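Local coordinates for protein putative N-acetylneuraminate lyase ([Ruminococcus] gnavus ATCC 29149, PDB 6RB7) that is a putative lyase of the dihydrodipicolinate synthetase family, whose members are built on a (beta/alpha)8 barrel, at residues C84-V89 and R307-A312; M247-L252 and D330-F335; R33-Y38 and E217-N222; I169-Q174 and V197-M202. All blocks are in the same frame, centred on the assembly; numbering follows the deposited sequence. Where two conformers were deposited one is given.

Contact 1: C84-V89 and R307-A312; sequences CIYQSV and REPLPA
Arg307 reaches across to Tyr86 with the first part of its side chain extended and a bend about CG-CD (chi3 -75°), which lays CD 3.8 Å from Tyr86 CB and carries the guanidinium to the Tyr86 carbonyl. There NH1 donates to Tyr86 O at 2.9 Å, nearly straight (167°) and within the guanidinium plane. A long side chain with several N-H groups suits this place, since it also meets Asp91 with NH1 and Gly53 O with NH2. Further along, the cis peptide before Pro309 turns the chain, and Leu310 N closes the bend onto Arg307 O. Pro309 CD then lies 3.6 Å from Tyr86 CE1. At the CE2 side of the ring, Leu310 CG approaches Tyr86 CE2 at 3.5 Å, while its CD2 comes near the hydroxyl. Tyr86 O also accepts from Asn117 of a second subunit. A buried arginine is thus paired with a carboxylate and backbone carbonyls, its charge probably balanced mainly by Asp91, while apolar carbons pack the tyrosine beside the subunit interface.

Contact 2: M247-L252 and D330-F335; sequences MPELYL and DAKKKF
Lys332 NZ is held by two waters, each 2.8 Å away, and by the carboxylate of Glu249. The direct link from Lys332 NZ to Glu249 OE2 is a long salt bridge of 3.5 Å, with only a weak hydrogen bond, so the waters carry much of the connection. One of them donates to Glu249 OE1 at 2.7 Å; the other reaches OE2 weakly. The stronger charged partner of OE2 is Lys70, on helix 57-70. A turn of the glutamate at chi2 (94°) and of the lysine at chi3 (-68°) brings the two chains together at a slant, with Lys332 CD against the carboxylate carbon.

Beside this hydrated border the contact is apolar. Leu250 sets CD1 3.7 Å from Ala331 CB and CD2 against the peptide between Ala331 and Lys332 and against Lys332 CG, crossing the lysine chain at about a right angle. The small methyl of Ala331 suits a place where a branched leucine must come close to the helix, and CD2 also approaches the edge of the Phe335 ring, whose side chain continues onto helix 263-281. The axes of 248-252 and 330-335 run in roughly the same direction, 33° apart and 9.9 Å at closest approach, joining the helix after the last barrel strand to the C-terminal helix. The glutamate, shared between two lysines, probably stays ionised, and water probably softens its pull on Lys332.

Contact 3: R33-Y38 and E217-N222; sequences RNLEKY and EYIIFN
Arg33 sends CG anti to its own N (chi1 175°) and then folds at chi3 (60°), which turns the NE/NH2 edge of the guanidinium to Glu217 O. NE and NH2 both donate to Glu217 O at 2.9 Å, each bent to 146° because one oxygen serves two donors; NE lies in the carbonyl plane, whereas NH2 stands above it. The same NH2 hangs over one face of Tyr218, 3.5 Å from CE2, with the guanidinium plane perpendicular to the ring. This is a cation-pi contact, and arginine's flat, wide head allows it to share its charge with the ring while still hydrogen bonding. At the other end of the residue, Arg33 N donates to the anti lone pair of Glu217 OE2.

The 33-38 loop precedes the first barrel strand and lies across the end of the barrel where the strands begin: Arg33 also binds Pro192 O and Val194 O, just before and at the start of strand 194-199, and Tyr38 OH meets Asp166 at the start of strand 166-171.

Between these polar ends, apolar side chains fill the space against strand 219-222. Leu35 puts CD1 3.4 Å from Glu217 O and 4.0 Å from Ile219 CB. Tyr38 CB sits 3.8 Å from Ile219 CD1 and touches Phe221 CZ. Asn34 closes an Asx turn with OD1 accepting from Glu36 N.

Contact 4: I169-Q174 and V197-M202; sequences IYNIPQ and VANSSM. Unlike the reference sequence in segment 197-202: Ala198 (reference Lys).
Parallel strand pairing joins 169-171 to 197-199, neighbouring strands of the barrel wall, and continues into the loops at their C-terminal ends. Ile169 O accepts from Ala198 N, Asn171 N donates to Ala198 O, and Asn171 O receives Ser200 N, each at 2.8 Å. On one face Tyr170 lies beside Ala198, which differs from the reference sequence, with CD2 3.6 Å from its CB. The ring's reach lets OH meet Ser200 OG at 2.8 Å, past the end of the strand.

The other face carries Ile169 and Val197, packed against helix 182-188, and the two asparagines. Both have CG anti to the backbone N (chi1 -174° and -168°), so their amides run side by side, and Asn171 ND2 donates almost straight (175°) to Asn199 OD1. Asn199 ND2 in turn holds Ser201 OG, whose stronger partner is Asp206. An amide suits each position by donating and accepting at once, Asn171 OD1 accepting from Leu180 N. Beyond the strands, Gln174 bends back at chi2 and donates NE2 to Ser200 O at 2.9 Å, near a bound glycerol. Strand 166-171, helix 182-188 and strand 194-199 form a beta-alpha-beta crossover, the repeating element of the (beta/alpha)8 barrel.

Contacts 3 and 4 share the barrel sheet: strands 194-199 and 219-222 are neighbours, and Phe221 N probably bonds to Val197 O between them. Contact 4 is core, built on backbone pairing with side-chain amides and hydroxyls; contact 3 is only partly buried and covers the end where strands begin. Contact 1, about 30 Å from contact 3 between centres and across the chain's centre, joins loops instead, and is buried partly by a second subunit, which also reaches Ile172 in contact 4. Contact 2 is the helical one, partly buried and touched by no other subunit; the charged groups of its two helices are linked by a long salt bridge and two waters, whereas the arginines of contacts 1 and 3 bond directly to backbone carbonyls.

Contact 1: C84-V89 and R307-A312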
loop_
_atom_site.group_PDB
_atom_site.type_symbol
_atom_site.label_atom_id
_atom_site.label_comp_id
_atom_site.label_asym_id
_atom_site.label_seq_id
_atom_site.Cartn_x
_atom_site.Cartn_y
_atom_site.Cartn_z
ATOM N N CYS A 84 -4.729 16.382 -18.942
ATOM C CA CYS A 84 -3.577 16.202 -19.865
ATOM C C CYS A 84 -3.411 14.733 -20.231
ATOM O O CYS A 84 -3.001 14.452 -21.374
ATOM C CB CYS A 84 -2.270 16.751 -19.329
ATOM S SG CYS A 84 -1.619 15.946 -17.853
ATOM N N ILE A 85 -3.698 13.824 -19.309
ATOM C CA ILE A 85 -3.585 12.359 -19.539
ATOM C C ILE A 85 -4.374 12.015 -20.806
ATOM O O ILE A 85 -4.023 11.104 -21.513
ATOM C CB ILE A 85 -4.131 11.624 -18.282
ATOM C CG1 ILE A 85 -3.256 11.952 -17.069
ATOM C CG2 ILE A 85 -4.238 10.107 -18.502
ATOM C CD1 ILE A 85 -1.858 11.445 -17.205
ATOM N N TYR A 86 -5.474 12.725 -21.053
ATOM C CA TYR A 86 -6.479 12.395 -22.073
ATOM C C TYR A 86 -6.322 13.236 -23.347
ATOM O O TYR A 86 -7.179 13.137 -24.247
ATOM C CB TYR A 86 -7.880 12.538 -21.499
ATOM C CG TYR A 86 -8.055 11.803 -20.195
ATOM C CD1 TYR A 86 -7.830 10.433 -20.126
ATOM C CD2 TYR A 86 -8.312 12.470 -19.018
ATOM C CE1 TYR A 86 -7.914 9.744 -18.940
ATOM C CE2 TYR A 86 -8.456 11.783 -17.833
ATOM C CZ TYR A 86 -8.234 10.420 -17.775
ATOM O OH TYR A 86 -8.292 9.758 -16.575
ATOM N N GLN A 87 -5.266 14.046 -23.433
ATOM C CA GLN A 87 -5.097 15.011 -24.535
ATOM C C GLN A 87 -3.924 14.603 -25.404
ATOM O O GLN A 87 -2.990 13.971 -24.894
ATOM C CB GLN A 87 -4.964 16.432 -24.010
ATOM C CG GLN A 87 -6.327 16.919 -23.550
ATOM C CD GLN A 87 -6.298 18.286 -22.927
ATOM O OE1 GLN A 87 -5.244 18.917 -22.858
ATOM N NE2 GLN A 87 -7.457 18.752 -22.488
ATOM N N SER A 88 -4.008 14.948 -26.680
ATOM C CA SER A 88 -2.893 14.807 -27.627
ATOM C C SER A 88 -1.910 15.961 -27.442
ATOM O O SER A 88 -2.247 17.005 -26.827
ATOM C CB SER A 88 -3.437 14.759 -29.030
ATOM O OG SER A 88 -3.978 15.999 -29.397
ATOM N N VAL A 89 -0.736 15.804 -28.033
ATOM C CA VAL A 89 0.242 16.917 -28.118
ATOM C C VAL A 89 -0.438 18.104 -28.787
ATOM O O VAL A 89 -0.319 19.230 -28.294
ATOM C CB VAL A 89 1.510 16.447 -28.834
ATOM C CG1 VAL A 89 2.372 17.605 -29.226
ATOM C CG2 VAL A 89 2.279 15.441 -27.958
ATOM N N ARG A 307 -13.490 14.716 -20.642
ATOM C CA ARG A 307 -13.146 13.728 -21.696
ATOM C C ARG A 307 -13.207 12.312 -21.135
ATOM O O ARG A 307 -12.610 12.024 -20.086
ATOM C CB ARG A 307 -11.785 14.042 -22.296
ATOM C CG ARG A 307 -11.410 13.081 -23.418
ATOM C CD ARG A 307 -10.257 13.593 -24.262
ATOM N NE ARG A 307 -10.733 14.666 -25.131
ATOM C CZ ARG A 307 -9.924 15.286 -25.984
ATOM N NH1 ARG A 307 -8.639 14.988 -26.002
ATOM N NH2 ARG A 307 -10.396 16.243 -26.775
ATOM N N GLU A 308 -13.865 11.417 -21.875
ATOM C CA GLU A 308 -13.911 9.984 -21.516
ATOM C C GLU A 308 -12.494 9.446 -21.523
ATOM O O GLU A 308 -11.731 9.706 -22.452
ATOM C CB GLU A 308 -14.826 9.233 -22.479
ATOM C CG GLU A 308 -16.289 9.574 -22.240
ATOM C CD GLU A 308 -17.333 8.611 -22.782
ATOM O OE1 GLU A 308 -17.089 7.391 -22.778
ATOM O OE2 GLU A 308 -18.411 9.097 -23.178
ATOM N N PRO A 309 -12.075 8.616 -20.542
ATOM C CA PRO A 309 -12.993 7.949 -19.618
ATOM C C PRO A 309 -13.505 8.636 -18.354
ATOM O O PRO A 309 -14.218 7.986 -17.585
ATOM C CB PRO A 309 -12.165 6.713 -19.229
ATOM C CG PRO A 309 -10.724 7.234 -19.256
ATOM C CD PRO A 309 -10.710 8.102 -20.491
ATOM N N LEU A 310 -13.186 9.889 -18.139
ATOM C CA LEU A 310 -13.754 10.571 -16.955
ATOM C C LEU A 310 -15.271 10.515 -17.095
ATOM O O LEU A 310 -15.808 10.787 -18.180
ATOM C CB LEU A 310 -13.276 12.006 -16.875
ATOM C CG LEU A 310 -11.778 12.185 -16.674
ATOM C CD1 LEU A 310 -11.469 13.671 -16.630
ATOM C CD2 LEU A 310 -11.325 11.486 -15.398
ATOM N N PRO A 311 -15.984 10.156 -16.010
ATOM C CA PRO A 311 -17.438 10.024 -16.102
ATOM C C PRO A 311 -18.144 11.380 -16.114
ATOM O O PRO A 311 -17.888 12.272 -15.284
ATOM C CB PRO A 311 -17.788 9.211 -14.852
ATOM C CG PRO A 311 -16.694 9.493 -13.892
ATOM C CD PRO A 311 -15.455 9.614 -14.749
ATOM N N ALA A 312 -19.147 11.452 -16.981
ATOM C CA ALA A 312 -20.007 12.643 -17.124
ATOM C C ALA A 312 -21.012 12.717 -15.973
ATOM O O ALA A 312 -21.339 11.691 -15.356
ATOM C CB ALA A 312 -20.740 12.568 -18.447
#

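Contact 2: M247-L252 and D330-F335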
loop_
_atom_site.group_PDB
_atom_site.type_symbol
_atom_site.label_atom_id
_atom_site.label_comp_id
_atom_site.label_asym_id
_atom_site.label_seq_id
_atom_site.Cartn_x
_atom_site.Cartn_y
_atom_site.Cartn_z
ATOM N N MET A 247 -13.591 28.605 -7.141
ATOM C CA MET A 247 -13.782 29.562 -6.016
ATOM C C MET A 247 -12.504 30.329 -5.742
ATOM O O MET A 247 -11.986 30.344 -4.629
ATOM C CB MET A 247 -14.284 28.825 -4.774
ATOM C CG MET A 247 -13.413 27.687 -4.368
ATOM S SD MET A 247 -14.401 26.516 -3.391
ATOM C CE MET A 247 -13.295 25.140 -3.093
ATOM N N PRO A 248 -11.906 30.974 -6.771
ATOM C CA PRO A 248 -10.565 31.517 -6.598
ATOM C C PRO A 248 -10.490 32.610 -5.537
ATOM O O PRO A 248 -9.463 32.669 -4.813
ATOM C CB PRO A 248 -10.189 32.035 -7.994
ATOM C CG PRO A 248 -11.490 32.163 -8.726
ATOM C CD PRO A 248 -12.443 31.157 -8.132
ATOM N N GLU A 249 -11.563 33.384 -5.373
ATOM C CA GLU A 249 -11.587 34.458 -4.358
ATOM C C GLU A 249 -11.403 33.866 -2.969
ATOM O O GLU A 249 -10.786 34.549 -2.121
ATOM C CB GLU A 249 -12.893 35.246 -4.351
ATOM C CG GLU A 249 -13.210 35.925 -5.651
ATOM C CD GLU A 249 -14.105 35.117 -6.586
ATOM O OE1 GLU A 249 -13.911 33.846 -6.740
ATOM O OE2 GLU A 249 -15.036 35.761 -7.150
ATOM N N LEU A 250 -11.921 32.661 -2.711
ATOM C CA LEU A 250 -11.814 32.073 -1.350
ATOM C C LEU A 250 -10.356 31.706 -1.083
ATOM O O LEU A 250 -9.853 31.971 0.006
ATOM C CB LEU A 250 -12.721 30.851 -1.204
ATOM C CG LEU A 250 -14.216 31.125 -1.292
ATOM C CD1 LEU A 250 -15.005 29.852 -1.109
ATOM C CD2 LEU A 250 -14.623 32.179 -0.245
ATOM N N TYR A 251 -9.670 31.105 -2.065
ATOM C CA TYR A 251 -8.241 30.765 -1.846
ATOM C C TYR A 251 -7.401 32.047 -1.757
ATOM O O TYR A 251 -6.416 32.040 -1.005
ATOM C CB TYR A 251 -7.770 29.800 -2.916
ATOM C CG TYR A 251 -8.347 28.414 -2.778
ATOM C CD1 TYR A 251 -7.870 27.555 -1.799
ATOM C CD2 TYR A 251 -9.409 27.977 -3.574
ATOM C CE1 TYR A 251 -8.365 26.276 -1.653
ATOM C CE2 TYR A 251 -9.929 26.696 -3.423
ATOM C CZ TYR A 251 -9.411 25.849 -2.458
ATOM O OH TYR A 251 -9.873 24.560 -2.360
ATOM N N LEU A 252 -7.708 33.098 -2.540
ATOM C CA LEU A 252 -6.963 34.372 -2.386
ATOM C C LEU A 252 -7.141 34.924 -0.977
ATOM O O LEU A 252 -6.146 35.370 -0.376
ATOM C CB LEU A 252 -7.430 35.357 -3.462
ATOM C CG LEU A 252 -6.927 35.033 -4.872
ATOM C CD1 LEU A 252 -7.718 35.818 -5.917
ATOM C CD2 LEU A 252 -5.417 35.281 -4.983
ATOM N N ASP A 330 -22.316 31.608 -1.036
ATOM C CA ASP A 330 -22.556 31.954 0.383
ATOM C C ASP A 330 -21.225 32.164 1.105
ATOM O O ASP A 330 -21.088 33.118 1.889
ATOM C CB ASP A 330 -23.370 30.861 1.061
ATOM C CG ASP A 330 -24.828 30.787 0.580
ATOM O OD1 ASP A 330 -25.283 31.692 -0.117
ATOM O OD2 ASP A 330 -25.484 29.812 0.926
ATOM N N ALA A 331 -20.205 31.348 0.803
ATOM C CA ALA A 331 -18.875 31.527 1.418
ATOM C C ALA A 331 -18.279 32.871 1.017
ATOM O O ALA A 331 -17.642 33.542 1.840
ATOM C CB ALA A 331 -17.982 30.355 1.062
ATOM N N LYS A 332 -18.411 33.250 -0.237
ATOM C CA LYS A 332 -17.873 34.546 -0.704
ATOM C C LYS A 332 -18.565 35.693 0.059
ATOM O O LYS A 332 -17.886 36.645 0.485
ATOM C CB LYS A 332 -18.018 34.617 -2.211
ATOM C CG LYS A 332 -17.054 33.699 -2.950
ATOM C CD LYS A 332 -16.944 34.059 -4.365
ATOM C CE LYS A 332 -18.211 33.795 -5.122
ATOM N NZ LYS A 332 -18.037 34.146 -6.558
ATOM N N LYS A 333 -19.879 35.600 0.276
ATOM C CA LYS A 333 -20.565 36.649 1.075
ATOM C C LYS A 333 -20.111 36.648 2.532
ATOM O O LYS A 333 -20.053 37.716 3.189
ATOM C CB LYS A 333 -22.078 36.446 0.926
ATOM C CG LYS A 333 -22.577 36.758 -0.471
ATOM C CD LYS A 333 -23.996 36.263 -0.722
ATOM C CE LYS A 333 -24.503 36.726 -2.072
ATOM N NZ LYS A 333 -25.867 36.221 -2.332
ATOM N N LYS A 334 -19.773 35.493 3.094
ATOM C CA LYS A 334 -19.355 35.377 4.486
ATOM C C LYS A 334 -17.953 35.954 4.667
ATOM O O LYS A 334 -17.687 36.538 5.754
ATOM C CB LYS A 334 -19.392 33.901 4.921
ATOM C CG LYS A 334 -20.780 33.365 5.106
ATOM C CD LYS A 334 -20.954 31.833 5.123
ATOM C CE LYS A 334 -20.607 31.098 6.359
ATOM N NZ LYS A 334 -21.110 29.719 6.155
ATOM N N PHE A 335 -17.040 35.692 3.729
ATOM C CA PHE A 335 -15.594 35.840 4.007
ATOM C C PHE A 335 -14.937 36.992 3.282
ATOM O O PHE A 335 -13.795 37.345 3.693
ATOM C CB PHE A 335 -14.866 34.518 3.722
ATOM C CG PHE A 335 -15.329 33.394 4.587
ATOM C CD1 PHE A 335 -15.291 33.461 5.976
ATOM C CD2 PHE A 335 -15.769 32.220 4.003
ATOM C CE1 PHE A 335 -15.769 32.429 6.745
ATOM C CE2 PHE A 335 -16.223 31.179 4.788
ATOM C CZ PHE A 335 -16.207 31.270 6.161
HETATM O O HOH W 1 -16.038 32.257 -7.176
HETATM O O HOH W 2 -18.160 36.603 -7.803
#

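Contact 3: R33-Y38 and E217-N222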
loop_
_atom_site.group_PDB
_atom_site.type_symbol
_atom_site.label_atom_id
_atom_site.label_comp_id
_atom_site.label_asym_id
_atom_site.label_seq_id
_atom_site.Cartn_x
_atom_site.Cartn_y
_atom_site.Cartn_z
ATOM N N ARG A 33 18.075 33.680 -5.993
ATOM C CA ARG A 33 17.145 33.553 -7.131
ATOM C C ARG A 33 15.793 34.122 -6.712
ATOM O O ARG A 33 15.308 33.765 -5.629
ATOM C CB ARG A 33 17.031 32.075 -7.511
ATOM C CG ARG A 33 15.986 31.844 -8.593
ATOM C CD ARG A 33 16.225 30.581 -9.357
ATOM N NE ARG A 33 16.195 29.398 -8.512
ATOM C CZ ARG A 33 16.482 28.174 -8.961
ATOM N NH1 ARG A 33 16.819 28.011 -10.243
ATOM N NH2 ARG A 33 16.462 27.160 -8.114
ATOM N N ASN A 34 15.198 34.952 -7.560
ATOM C CA ASN A 34 13.902 35.635 -7.277
ATOM C C ASN A 34 12.746 34.759 -7.784
ATOM O O ASN A 34 12.609 34.576 -9.013
ATOM C CB ASN A 34 13.891 37.010 -7.933
ATOM C CG ASN A 34 12.653 37.809 -7.615
ATOM O OD1 ASN A 34 11.571 37.263 -7.466
ATOM N ND2 ASN A 34 12.786 39.115 -7.508
ATOM N N LEU A 35 11.950 34.216 -6.857
ATOM C CA LEU A 35 10.797 33.348 -7.250
ATOM C C LEU A 35 9.484 34.014 -6.867
ATOM O O LEU A 35 8.473 33.337 -6.735
ATOM C CB LEU A 35 10.976 31.989 -6.564
ATOM C CG LEU A 35 12.218 31.225 -7.003
ATOM C CD1 LEU A 35 12.377 29.960 -6.193
ATOM C CD2 LEU A 35 12.187 30.908 -8.468
ATOM N N GLU A 36 9.473 35.349 -6.707
ATOM C CA GLU A 36 8.255 36.047 -6.242
ATOM C C GLU A 36 7.089 35.780 -7.187
ATOM O O GLU A 36 5.947 35.753 -6.722
ATOM C CB GLU A 36 8.527 37.552 -6.126
ATOM C CG GLU A 36 9.531 37.892 -5.038
ATOM C CD GLU A 36 9.164 37.363 -3.662
ATOM O OE1 GLU A 36 8.045 37.661 -3.179
ATOM O OE2 GLU A 36 9.982 36.609 -3.087
ATOM N N LYS A 37 7.337 35.649 -8.483
ATOM C CA LYS A 37 6.236 35.507 -9.466
ATOM C C LYS A 37 5.503 34.184 -9.264
ATOM O O LYS A 37 4.427 33.987 -9.856
ATOM C CB LYS A 37 6.752 35.655 -10.882
ATOM C CG LYS A 37 7.661 34.552 -11.393
ATOM C CD LYS A 37 8.017 34.878 -12.839
ATOM C CE LYS A 37 9.107 34.033 -13.376
ATOM N NZ LYS A 37 9.440 34.527 -14.734
ATOM N N TYR A 38 6.072 33.251 -8.492
ATOM C CA TYR A 38 5.434 31.936 -8.262
ATOM C C TYR A 38 4.702 31.899 -6.921
ATOM O O TYR A 38 4.067 30.852 -6.649
ATOM C CB TYR A 38 6.486 30.830 -8.321
ATOM C CG TYR A 38 7.160 30.755 -9.659
ATOM C CD1 TYR A 38 6.464 30.261 -10.754
ATOM C CD2 TYR A 38 8.474 31.160 -9.845
ATOM C CE1 TYR A 38 7.070 30.144 -11.991
ATOM C CE2 TYR A 38 9.073 31.062 -11.086
ATOM C CZ TYR A 38 8.369 30.551 -12.168
ATOM O OH TYR A 38 8.948 30.449 -13.397
ATOM N N GLU A 217 16.380 29.365 -2.444
ATOM C CA GLU A 217 16.399 29.535 -3.918
ATOM C C GLU A 217 15.451 28.557 -4.592
ATOM O O GLU A 217 15.438 28.557 -5.828
ATOM C CB GLU A 217 17.795 29.347 -4.472
ATOM C CG GLU A 217 18.697 30.460 -3.993
ATOM C CD GLU A 217 19.901 30.601 -4.883
ATOM O OE1 GLU A 217 20.707 29.655 -4.907
ATOM O OE2 GLU A 217 20.000 31.611 -5.557
ATOM N N TYR A 218 14.591 27.860 -3.841
ATOM C CA TYR A 218 13.611 26.927 -4.409
ATOM C C TYR A 218 12.270 27.214 -3.787
ATOM O O TYR A 218 12.192 27.815 -2.704
ATOM C CB TYR A 218 14.042 25.473 -4.147
ATOM C CG TYR A 218 15.315 25.097 -4.832
ATOM C CD1 TYR A 218 16.550 25.438 -4.293
ATOM C CD2 TYR A 218 15.294 24.385 -6.013
ATOM C CE1 TYR A 218 17.722 25.093 -4.930
ATOM C CE2 TYR A 218 16.465 24.015 -6.653
ATOM C CZ TYR A 218 17.681 24.373 -6.112
ATOM O OH TYR A 218 18.844 24.051 -6.750
ATOM N N ILE A 219 11.226 26.881 -4.526
ATOM C CA ILE A 219 9.836 27.042 -4.065
ATOM C C ILE A 219 9.151 25.684 -4.071
ATOM O O ILE A 219 9.304 24.886 -5.015
ATOM C CB ILE A 219 9.052 28.076 -4.895
ATOM C CG1 ILE A 219 7.667 28.285 -4.312
ATOM C CG2 ILE A 219 8.985 27.701 -6.368
ATOM C CD1 ILE A 219 6.968 29.510 -4.843
ATOM N N ILE A 220 8.410 25.432 -2.995
ATOM C CA ILE A 220 7.504 24.272 -2.926
ATOM C C ILE A 220 6.071 24.786 -3.066
ATOM O O ILE A 220 5.705 25.778 -2.396
ATOM C CB ILE A 220 7.674 23.445 -1.641
ATOM C CG1 ILE A 220 9.150 23.220 -1.301
ATOM C CG2 ILE A 220 6.884 22.163 -1.786
ATOM C CD1 ILE A 220 9.964 22.536 -2.386
ATOM N N PHE A 221 5.322 24.186 -3.960
ATOM C CA PHE A 221 3.904 24.514 -4.136
ATOM C C PHE A 221 3.036 23.493 -3.406
ATOM O O PHE A 221 3.256 22.276 -3.548
ATOM C CB PHE A 221 3.458 24.533 -5.580
ATOM C CG PHE A 221 4.254 25.405 -6.519
ATOM C CD1 PHE A 221 5.446 24.961 -7.053
ATOM C CD2 PHE A 221 3.823 26.696 -6.827
ATOM C CE1 PHE A 221 6.141 25.736 -7.964
ATOM C CE2 PHE A 221 4.556 27.486 -7.685
ATOM C CZ PHE A 221 5.708 27.009 -8.241
ATOM N N ASN A 222 2.094 23.956 -2.601
ATOM C CA ASN A 222 1.139 23.030 -1.959
ATOM C C ASN A 222 0.163 22.504 -3.024
ATOM O O ASN A 222 -0.568 23.322 -3.649
ATOM C CB ASN A 222 0.359 23.739 -0.869
ATOM C CG ASN A 222 -0.577 22.783 -0.158
ATOM O OD1 ASN A 222 -0.144 22.136 0.768
ATOM N ND2 ASN A 222 -1.833 22.670 -0.621
#

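Contact 4: I169-Q174 and V197-M202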
loop_
_atom_site.group_PDB
_atom_site.type_symbol
_atom_site.label_atom_id
_atom_site.label_comp_id
_atom_site.label_asym_id
_atom_site.label_seq_id
_atom_site.Cartn_x
_atom_site.Cartn_y
_atom_site.Cartn_z
ATOM N N ILE A 169 9.219 20.166 -10.724
ATOM C CA ILE A 169 8.896 18.730 -10.588
ATOM C C ILE A 169 7.523 18.622 -9.944
ATOM O O ILE A 169 7.312 19.291 -8.918
ATOM C CB ILE A 169 9.948 18.066 -9.692
ATOM C CG1 ILE A 169 11.335 18.161 -10.312
ATOM C CG2 ILE A 169 9.533 16.642 -9.344
ATOM C CD1 ILE A 169 12.433 17.947 -9.281
ATOM N N TYR A 170 6.645 17.787 -10.474
ATOM C CA TYR A 170 5.318 17.552 -9.868
ATOM C C TYR A 170 5.356 16.199 -9.171
ATOM O O TYR A 170 5.397 15.149 -9.850
ATOM C CB TYR A 170 4.209 17.704 -10.893
ATOM C CG TYR A 170 2.852 17.918 -10.276
ATOM C CD1 TYR A 170 2.230 16.917 -9.583
ATOM C CD2 TYR A 170 2.205 19.150 -10.358
ATOM C CE1 TYR A 170 0.968 17.093 -9.037
ATOM C CE2 TYR A 170 0.977 19.357 -9.745
ATOM C CZ TYR A 170 0.374 18.338 -9.051
ATOM O OH TYR A 170 -0.859 18.493 -8.460
ATOM N N ASN A 171 5.314 16.213 -7.825
ATOM C CA ASN A 171 5.363 14.978 -7.010
ATOM C C ASN A 171 3.943 14.525 -6.708
ATOM O O ASN A 171 3.218 15.245 -6.036
ATOM C CB ASN A 171 6.177 15.203 -5.744
ATOM C CG ASN A 171 6.382 13.947 -4.940
ATOM O OD1 ASN A 171 6.693 12.909 -5.520
ATOM N ND2 ASN A 171 6.182 14.020 -3.620
ATOM N N ILE A 172 3.549 13.374 -7.225
ATOM C CA ILE A 172 2.172 12.833 -7.023
ATOM C C ILE A 172 2.255 11.312 -6.950
ATOM O O ILE A 172 1.797 10.596 -7.837
ATOM C CB ILE A 172 1.221 13.404 -8.086
ATOM C CG1 ILE A 172 -0.216 12.941 -7.823
ATOM C CG2 ILE A 172 1.706 13.128 -9.501
ATOM C CD1 ILE A 172 -1.253 13.961 -8.216
ATOM N N PRO A 173 2.895 10.773 -5.896
ATOM C CA PRO A 173 3.203 9.347 -5.839
ATOM C C PRO A 173 1.949 8.481 -5.869
ATOM O O PRO A 173 2.024 7.345 -6.405
ATOM C CB PRO A 173 4.007 9.141 -4.565
ATOM C CG PRO A 173 3.745 10.389 -3.749
ATOM C CD PRO A 173 3.442 11.497 -4.739
ATOM N N GLN A 174 0.853 8.972 -5.315
ATOM C CA GLN A 174 -0.428 8.218 -5.228
ATOM C C GLN A 174 -0.940 7.850 -6.613
ATOM O O GLN A 174 -1.650 6.837 -6.737
ATOM C CB GLN A 174 -1.559 9.072 -4.654
ATOM C CG GLN A 174 -1.336 9.723 -3.322
ATOM C CD GLN A 174 -0.851 11.139 -3.501
ATOM O OE1 GLN A 174 0.239 11.335 -4.006
ATOM N NE2 GLN A 174 -1.656 12.112 -3.082
ATOM N N VAL A 197 9.304 22.229 -6.507
ATOM C CA VAL A 197 8.465 21.007 -6.470
ATOM C C VAL A 197 7.022 21.438 -6.227
ATOM O O VAL A 197 6.783 22.153 -5.250
ATOM C CB VAL A 197 8.875 20.024 -5.368
ATOM C CG1 VAL A 197 8.028 18.776 -5.403
ATOM C CG2 VAL A 197 10.350 19.698 -5.442
ATOM N N ALA A 198 6.107 20.991 -7.056
ATOM C CA ALA A 198 4.676 21.018 -6.748
ATOM C C ALA A 198 4.340 19.717 -6.045
ATOM O O ALA A 198 4.466 18.643 -6.678
ATOM C CB ALA A 198 3.867 21.254 -7.983
ATOM N N ASN A 199 4.053 19.791 -4.757
ATOM C CA ASN A 199 3.941 18.565 -3.935
ATOM C C ASN A 199 2.482 18.206 -3.713
ATOM O O ASN A 199 1.793 18.911 -2.935
ATOM C CB ASN A 199 4.626 18.706 -2.592
ATOM C CG ASN A 199 4.706 17.333 -1.966
ATOM O OD1 ASN A 199 5.358 16.470 -2.546
ATOM N ND2 ASN A 199 3.961 17.082 -0.899
ATOM N N SER A 200 2.075 17.051 -4.248
ATOM C CA SER A 200 0.682 16.555 -4.091
ATOM C C SER A 200 0.631 15.263 -3.267
ATOM O O SER A 200 -0.476 14.761 -3.081
ATOM C CB SER A 200 -0.030 16.393 -5.399
ATOM O OG SER A 200 -0.442 17.700 -5.845
ATOM N N SER A 201 1.745 14.815 -2.696
ATOM C CA SER A 201 1.704 13.754 -1.683
ATOM C C SER A 201 0.955 14.312 -0.473
ATOM O O SER A 201 0.902 15.536 -0.289
ATOM C CB SER A 201 3.083 13.285 -1.319
ATOM O OG SER A 201 3.754 14.225 -0.504
ATOM N N MET A 202 0.380 13.436 0.335
ATOM C CA MET A 202 -0.429 13.916 1.477
ATOM C C MET A 202 0.377 14.413 2.671
ATOM O O MET A 202 -0.092 15.320 3.360
ATOM C CB MET A 202 -1.454 12.869 1.890
ATOM C CG MET A 202 -2.469 12.564 0.807
ATOM S SD MET A 202 -3.314 13.975 0.126
ATOM C CE MET A 202 -4.226 14.520 1.570
#